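Local coordinates for protein endo-1,3-beta-glucanase (Streptomyces sioyaensis, PDB 3DGT) that probably hydrolyses 1,3-beta-glucan chains through its catalytic domain, a glycoside hydrolase of family 16 and part of a longer protein, at residues T158-T163 / C169-G174; A128-N133 / P138-L143; P109-T112 / G118-P121. One frame throughout, in Å; residues are numbered along the deposited sequence.

Interaction 1. Residues T158-T163 / C169-G174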
loop_
_atom_site.group_PDB
_atom_site.type_symbol
_atom_site.label_atom_id
_atom_site.label_comp_id
_atom_site.label_asym_id
_atom_site.label_seq_id
_atom_site.Cartn_x
_atom_site.Cartn_y
_atom_site.Cartn_z
ATOM N N THR A 158 2.285 -6.402 -6.426
ATOM C CA THR A 158 2.753 -6.008 -7.752
ATOM C C THR A 158 3.991 -5.125 -7.679
ATOM O O THR A 158 4.083 -4.249 -6.813
ATOM C CB THR A 158 1.657 -5.199 -8.492
ATOM O OG1 THR A 158 0.393 -5.875 -8.395
ATOM C CG2 THR A 158 2.012 -5.033 -9.950
ATOM N N MET A 159 4.923 -5.329 -8.613
ATOM C CA MET A 159 5.954 -4.326 -8.867
ATOM C C MET A 159 5.689 -3.587 -10.167
ATOM O O MET A 159 5.448 -4.205 -11.201
ATOM C CB MET A 159 7.360 -4.931 -8.900
ATOM C CG MET A 159 8.432 -3.899 -9.217
ATOM S SD MET A 159 10.067 -4.598 -8.973
ATOM C CE MET A 159 11.097 -3.174 -9.339
ATOM N N HIS A 160 5.771 -2.260 -10.097
ATOM C CA HIS A 160 5.715 -1.411 -11.279
ATOM C C HIS A 160 7.088 -0.813 -11.538
ATOM O O HIS A 160 7.814 -0.483 -10.600
ATOM C CB HIS A 160 4.660 -0.320 -11.098
ATOM C CG HIS A 160 3.254 -0.841 -11.103
ATOM N ND1 HIS A 160 2.559 -1.158 -9.954
ATOM C CD2 HIS A 160 2.425 -1.127 -12.134
ATOM C CE1 HIS A 160 1.356 -1.604 -10.283
ATOM N NE2 HIS A 160 1.252 -1.593 -11.600
ATOM N N CYS A 161 7.436 -0.691 -12.820
ATOM C CA CYS A 161 8.776 -0.286 -13.240
ATOM C C CYS A 161 8.821 -0.001 -14.739
ATOM O O CYS A 161 7.854 -0.267 -15.468
ATOM C CB CYS A 161 9.825 -1.356 -12.860
ATOM S SG CYS A 161 9.268 -3.103 -12.907
ATOM N N GLY A 162 9.947 0.555 -15.184
ATOM C CA GLY A 162 10.220 0.685 -16.603
ATOM C C GLY A 162 9.448 1.823 -17.234
ATOM O O GLY A 162 9.510 2.961 -16.769
ATOM N N THR A 163 8.729 1.496 -18.304
ATOM C CA THR A 163 7.914 2.467 -19.031
ATOM C C THR A 163 6.462 2.006 -19.078
ATOM O O THR A 163 6.169 0.839 -18.839
ATOM C CB THR A 163 8.422 2.646 -20.471
ATOM O OG1 THR A 163 8.565 1.358 -21.081
ATOM C CG2 THR A 163 9.765 3.369 -20.486
ATOM N N CYS A 169 7.942 -4.349 -17.480
ATOM C CA CYS A 169 7.058 -4.578 -16.356
ATOM C C CYS A 169 5.580 -4.657 -16.751
ATOM O O CYS A 169 4.704 -4.652 -15.887
ATOM C CB CYS A 169 7.354 -3.553 -15.258
ATOM S SG CYS A 169 9.168 -3.510 -14.900
ATOM N N ASN A 170 5.312 -4.761 -18.056
ATOM C CA ASN A 170 3.958 -5.004 -18.567
ATOM C C ASN A 170 2.960 -3.994 -17.997
ATOM O O ASN A 170 1.918 -4.363 -17.459
ATOM C CB ASN A 170 3.526 -6.446 -18.239
ATOM C CG ASN A 170 2.193 -6.840 -18.884
ATOM O OD1 ASN A 170 1.802 -6.299 -19.915
ATOM N ND2 ASN A 170 1.503 -7.795 -18.272
ATOM N N GLU A 171 3.292 -2.713 -18.101
ATOM C CA GLU A 171 2.446 -1.676 -17.514
ATOM C C GLU A 171 1.189 -1.470 -18.354
ATOM O O GLU A 171 1.247 -1.552 -19.579
ATOM C CB GLU A 171 3.247 -0.384 -17.337
ATOM C CG GLU A 171 4.454 -0.535 -16.400
ATOM C CD GLU A 171 4.067 -0.899 -14.975
ATOM O OE1 GLU A 171 2.884 -0.711 -14.619
ATOM O OE2 GLU A 171 4.946 -1.362 -14.206
ATOM N N THR A 172 0.046 -1.192 -17.728
ATOM C CA THR A 172 -0.080 -0.831 -16.311
ATOM C C THR A 172 -0.388 -1.984 -15.365
ATOM O O THR A 172 -0.648 -1.756 -14.182
ATOM C CB THR A 172 -1.192 0.212 -16.113
ATOM O OG1 THR A 172 -2.429 -0.314 -16.616
ATOM C CG2 THR A 172 -0.850 1.528 -16.825
ATOM N N SER A 173 -0.370 -3.210 -15.875
ATOM C CA SER A 173 -0.582 -4.368 -15.023
ATOM C C SER A 173 0.545 -4.534 -14.008
ATOM O O SER A 173 0.291 -4.882 -12.858
ATOM C CB SER A 173 -0.745 -5.634 -15.854
ATOM O OG SER A 173 -1.868 -5.520 -16.704
ATOM N N GLY A 174 1.782 -4.263 -14.421
ATOM C CA GLY A 174 2.934 -4.499 -13.553
ATOM C C GLY A 174 3.236 -5.984 -13.468
ATOM O O GLY A 174 2.559 -6.803 -14.097
HETATM O O HOH W 1 7.671 -1.501 -18.001
#

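Interaction 2. Residues A128-N133 / P138-L143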
loop_
_atom_site.group_PDB
_atom_site.type_symbol
_atom_site.label_atom_id
_atom_site.label_comp_id
_atom_site.label_asym_id
_atom_site.label_seq_id
_atom_site.Cartn_x
_atom_site.Cartn_y
_atom_site.Cartn_z
ATOM N N ALA A 128 11.705 7.015 -3.588
ATOM C CA ALA A 128 11.924 8.344 -3.008
ATOM C C ALA A 128 11.941 9.505 -4.027
ATOM O O ALA A 128 11.381 10.567 -3.731
ATOM C CB ALA A 128 13.191 8.349 -2.153
ATOM N N PRO A 129 12.587 9.328 -5.205
ATOM C CA PRO A 129 12.571 10.458 -6.155
ATOM C C PRO A 129 11.199 10.915 -6.637
ATOM O O PRO A 129 11.105 11.995 -7.227
ATOM C CB PRO A 129 13.430 9.953 -7.326
ATOM C CG PRO A 129 14.352 8.930 -6.673
ATOM C CD PRO A 129 13.436 8.227 -5.701
ATOM N N PHE A 130 10.148 10.129 -6.397
ATOM C CA PHE A 130 8.794 10.563 -6.751
ATOM C C PHE A 130 8.353 11.759 -5.906
ATOM O O PHE A 130 7.644 12.653 -6.395
ATOM C CB PHE A 130 7.808 9.399 -6.582
ATOM C CG PHE A 130 6.400 9.704 -7.042
ATOM C CD1 PHE A 130 5.460 10.245 -6.171
ATOM C CD2 PHE A 130 6.009 9.411 -8.341
ATOM C CE1 PHE A 130 4.156 10.510 -6.596
ATOM C CE2 PHE A 130 4.700 9.671 -8.773
ATOM C CZ PHE A 130 3.775 10.213 -7.893
ATOM N N ARG A 131 8.754 11.782 -4.640
ATOM C CA ARG A 131 8.292 12.839 -3.745
ATOM C C ARG A 131 8.826 14.194 -4.186
ATOM O O ARG A 131 10.029 14.360 -4.395
ATOM C CB ARG A 131 8.701 12.551 -2.301
ATOM C CG ARG A 131 8.255 13.629 -1.311
ATOM C CD ARG A 131 8.347 13.148 0.124
ATOM N NE ARG A 131 7.336 12.147 0.438
ATOM C CZ ARG A 131 7.242 11.518 1.609
ATOM N NH1 ARG A 131 8.102 11.770 2.586
ATOM N NH2 ARG A 131 6.284 10.629 1.787
ATOM N N GLY A 132 7.921 15.156 -4.336
ATOM C CA GLY A 132 8.307 16.480 -4.816
ATOM C C GLY A 132 8.575 16.536 -6.305
ATOM O O GLY A 132 9.113 17.517 -6.808
ATOM N N ASN A 133 8.206 15.473 -7.010
ATOM C CA ASN A 133 8.412 15.373 -8.453
ATOM C C ASN A 133 7.083 14.962 -9.089
ATOM O O ASN A 133 6.477 15.725 -9.850
ATOM C CB ASN A 133 9.525 14.353 -8.722
ATOM C CG ASN A 133 9.816 14.149 -10.203
ATOM O OD1 ASN A 133 8.916 13.889 -11.005
ATOM N ND2 ASN A 133 11.097 14.231 -10.563
ATOM N N PRO A 138 6.208 4.963 -14.247
ATOM C CA PRO A 138 6.580 3.948 -13.259
ATOM C C PRO A 138 8.077 3.754 -13.091
ATOM O O PRO A 138 8.489 2.901 -12.314
ATOM C CB PRO A 138 5.974 2.682 -13.866
ATOM C CG PRO A 138 6.211 2.876 -15.345
ATOM C CD PRO A 138 6.063 4.359 -15.591
ATOM N N GLY A 139 8.889 4.537 -13.800
ATOM C CA GLY A 139 10.333 4.297 -13.826
ATOM C C GLY A 139 10.972 4.342 -12.449
ATOM O O GLY A 139 11.953 3.654 -12.185
ATOM N N VAL A 140 10.407 5.163 -11.565
ATOM C CA VAL A 140 10.951 5.369 -10.218
ATOM C C VAL A 140 10.747 4.156 -9.298
ATOM O O VAL A 140 11.404 4.041 -8.252
ATOM C CB VAL A 140 10.327 6.647 -9.588
ATOM C CG1 VAL A 140 8.861 6.418 -9.211
ATOM C CG2 VAL A 140 11.127 7.122 -8.388
ATOM N N GLY A 141 9.833 3.267 -9.687
ATOM C CA GLY A 141 9.552 2.041 -8.931
ATOM C C GLY A 141 8.404 2.170 -7.950
ATOM O O GLY A 141 8.336 3.131 -7.167
ATOM N N GLU A 142 7.508 1.187 -7.998
ATOM C CA GLU A 142 6.395 1.076 -7.058
ATOM C C GLU A 142 6.271 -0.370 -6.624
ATOM O O GLU A 142 6.250 -1.273 -7.457
ATOM C CB GLU A 142 5.083 1.526 -7.694
ATOM C CG GLU A 142 3.881 1.399 -6.743
ATOM C CD GLU A 142 2.641 2.082 -7.259
ATOM O OE1 GLU A 142 2.760 3.073 -8.007
ATOM O OE2 GLU A 142 1.529 1.651 -6.887
ATOM N N LEU A 143 6.202 -0.581 -5.316
ATOM C CA LEU A 143 5.991 -1.912 -4.779
ATOM C C LEU A 143 4.655 -1.940 -4.071
ATOM O O LEU A 143 4.498 -1.355 -3.004
ATOM C CB LEU A 143 7.123 -2.294 -3.823
ATOM C CG LEU A 143 8.551 -2.173 -4.362
ATOM C CD1 LEU A 143 9.576 -2.497 -3.283
ATOM C CD2 LEU A 143 8.772 -3.054 -5.583
#

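Interaction 3. Residues P109-T112 / G118-P121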
loop_
_atom_site.group_PDB
_atom_site.type_symbol
_atom_site.label_atom_id
_atom_site.label_comp_id
_atom_site.label_asym_id
_atom_site.label_seq_id
_atom_site.Cartn_x
_atom_site.Cartn_y
_atom_site.Cartn_z
ATOM N N PRO A 109 -11.235 -3.387 4.480
ATOM C CA PRO A 109 -12.583 -2.932 4.828
ATOM C C PRO A 109 -13.592 -4.073 4.790
ATOM O O PRO A 109 -13.709 -4.779 3.787
ATOM C CB PRO A 109 -12.876 -1.883 3.756
ATOM C CG PRO A 109 -11.536 -1.302 3.465
ATOM C CD PRO A 109 -10.581 -2.473 3.528
ATOM N N ASN A 110 -14.310 -4.261 5.894
ATOM C CA ASN A 110 -15.168 -5.427 6.038
ATOM C C ASN A 110 -16.542 -5.196 5.447
ATOM O O ASN A 110 -17.515 -4.890 6.146
ATOM C CB ASN A 110 -15.257 -5.868 7.496
ATOM C CG ASN A 110 -15.907 -7.218 7.659
ATOM O OD1 ASN A 110 -16.309 -7.863 6.685
ATOM N ND2 ASN A 110 -15.998 -7.662 8.898
ATOM N N VAL A 111 -16.579 -5.335 4.127
ATOM C CA VAL A 111 -17.773 -5.090 3.330
ATOM C C VAL A 111 -17.634 -5.905 2.039
ATOM O O VAL A 111 -16.539 -6.033 1.494
ATOM C CB VAL A 111 -17.951 -3.565 3.066
ATOM C CG1 VAL A 111 -16.762 -2.975 2.306
ATOM C CG2 VAL A 111 -19.264 -3.275 2.342
ATOM N N THR A 112 -18.733 -6.505 1.588
ATOM C CA THR A 112 -18.710 -7.360 0.398
ATOM C C THR A 112 -19.908 -7.047 -0.487
ATOM O O THR A 112 -20.825 -6.339 -0.067
ATOM C CB THR A 112 -18.725 -8.864 0.773
ATOM O OG1 THR A 112 -19.928 -9.158 1.484
ATOM C CG2 THR A 112 -17.527 -9.226 1.648
ATOM N N GLY A 118 -16.258 -0.297 -5.434
ATOM C CA GLY A 118 -15.413 0.895 -5.445
ATOM C C GLY A 118 -14.325 0.938 -4.382
ATOM O O GLY A 118 -13.358 1.680 -4.528
ATOM N N TYR A 119 -14.470 0.150 -3.318
ATOM C CA TYR A 119 -13.480 0.143 -2.231
ATOM C C TYR A 119 -12.135 -0.363 -2.733
ATOM O O TYR A 119 -12.037 -1.494 -3.217
ATOM C CB TYR A 119 -13.930 -0.748 -1.071
ATOM C CG TYR A 119 -14.737 -0.051 0.003
ATOM C CD1 TYR A 119 -16.108 0.164 -0.147
ATOM C CD2 TYR A 119 -14.136 0.338 1.195
ATOM C CE1 TYR A 119 -16.851 0.790 0.862
ATOM C CE2 TYR A 119 -14.866 0.956 2.209
ATOM C CZ TYR A 119 -16.211 1.182 2.030
ATOM O OH TYR A 119 -16.927 1.790 3.032
ATOM N N TRP A 120 -11.107 0.466 -2.591
ATOM C CA TRP A 120 -9.763 0.121 -3.052
ATOM C C TRP A 120 -8.708 0.418 -1.980
ATOM O O TRP A 120 -7.999 1.410 -2.059
ATOM C CB TRP A 120 -9.484 0.878 -4.359
ATOM C CG TRP A 120 -8.158 0.645 -5.057
ATOM C CD1 TRP A 120 -7.177 -0.262 -4.735
ATOM C CD2 TRP A 120 -7.722 1.295 -6.251
ATOM N NE1 TRP A 120 -6.140 -0.176 -5.641
ATOM C CE2 TRP A 120 -6.452 0.774 -6.580
ATOM C CE3 TRP A 120 -8.267 2.300 -7.061
ATOM C CZ2 TRP A 120 -5.739 1.203 -7.701
ATOM C CZ3 TRP A 120 -7.557 2.725 -8.166
ATOM C CH2 TRP A 120 -6.307 2.179 -8.479
ATOM N N PRO A 121 -8.608 -0.454 -0.965
ATOM C CA PRO A 121 -7.549 -0.313 0.030
ATOM C C PRO A 121 -6.181 -0.656 -0.557
ATOM O O PRO A 121 -6.075 -1.472 -1.486
ATOM C CB PRO A 121 -7.939 -1.342 1.096
ATOM C CG PRO A 121 -8.654 -2.410 0.317
ATOM C CD PRO A 121 -9.455 -1.635 -0.701
#

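Interaction 1. Residues T158-T163 / C169-G174
The backbone N of C161 donates to E171 OE2 over 2.9 Å (N-H...O 155°) in the disulfide-closed loop that connects antiparallel strands 155-160 and 175-179. The bond reaches OE2 on its anti side, tilted out of the carboxylate plane. A bend of the E171 chain at chi2 carries the carboxylate to this N-H. Nearer the E171 backbone, CG lies 3.3 Å from T163 O. Further along, H160 NE2 donates to T172 O at 3.2 Å; the acceptor lies nearly in the imidazole plane, the donor sits well above the carbonyl plane, and the bond is bent at 145°. The E171 carboxylate comes to the edge of the same imidazole ring, which W137 also meets. A water donates to C161 O and accepts from C169 N, bridging the two backbones next to the C161-C169 disulfide. N170 and E171 form a G1 beta bulge. G174 packs its CA against M159 O and the T158 methyl; any CB there would clash with both. The covalent closure itself joins C161 SG to C169 SG at 2.0 Å, with chi3 -107°.

Interaction 2. Residues A128-N133 / P138-L143
V140 meets P129 and F130 through its two methyls, one for each partner side chain. CG2 of V140 lies 3.7 Å from P129 CD and is close to the other ring carbons CB and CG as well, so the methyl lies over the flat of the pyrrolidine; the same methyl is 3.7 Å from F130 N. CG1 approaches F130 CB at 4.1 Å and stands oblique to the phenyl ring. The V140 torsion (chi1 72°) explains the division: CG2 is anti to the backbone N and faces the proline, while CG1 fits between N and the carbonyl carbon.

Backbone hydrogen bonds hold each side locally, and none crosses. R131 N to A128 O closes the 3-10 turn that carries P129 and F130, whereas G141 N to P138 O (3.0 Å) closes a type I turn with V140 at its third position, just before strand 142-144.

Polar and aromatic partners lie around this pair. P129 O accepts from N136 ND2, the F130 ring meets that of Y38, and R131 forms a salt bridge with E86.

With 129 Å² buried and no direct bond across, the join between loop and strand entry probably rests mainly on van der Waals contact, and so depends on how the two V140 methyls fit against P129 and F130.

Interaction 3. Residues P109-T112 / G118-P121
P109 and V111, in the loop that leaves strand 99-107, pack on Y119 and P121 at the start of strand 119-127, closing a connection between two strands of the family 16 beta-sandwich. The loop backbone turns at N110, the centre of an inverse gamma turn, whose weak V111 N to P109 O bond spans 2.9 Å. This turn brings P109 and V111 to bear on the same tyrosine.

V111 supplies the CH-pi contact: CG1 stands 4.0 Å from the centroid of the Y119 ring and only 9° off its normal, so the methyl is over the middle of one face. It is the branch lodged between the backbone N and the carbonyl carbon that does this. P109 meets the ring obliquely, with CB 3.6 Å from Y119 CD2 and CE2 slightly farther. Its CD reaches onward to P121, lying 3.7 Å from CG of that proline, so the two pyrrolidines cross beside the phenol. Chi1 of Y119, at -91°, is well away from a staggered value, a displacement consistent with a ring held by its neighbours.

At the far end the phenol is fixed as well: OH bonds to E261 O, with a weak bond from H264 N. A leucine in place of Y119 would probably open a gap beneath the V111 methyl and leave E261 O without its phenol partner. M266 on strand 266-276 adds to the packing on both P109 and P121.

All four touching residues are buried and no hydrogen bond crosses the 180 Å² contact, so the connection from strand 99-107 to strand 119-127 is closed by apolar packing, within the beta-jelly-roll sandwich that is the fold of family 16 enzymes.

Overall arrangement
From the N terminus, the contacts close in series, with no nesting or crossing. Interaction 3 comes first, closing the loop between strands 99-107 and 119-127. The latter strand then runs on to the 128-133 segment, where interaction 2 closes the return toward strand 142-144. Interaction 1 follows, closing the loop that joins strands 155-160 and 175-179. Strand 142-144 pairs antiparallel with both 119-127 and 155-160, so it relates all three. Interactions 1 and 2 touch directly: H160 N lies 2.9 Å from E142 O, a probable hydrogen bond, and P138 packs on C161 and G162. Interaction 3 touches neither; its centre is about 26 Å from that of interaction 2, though their nearest atoms are about 7 Å apart.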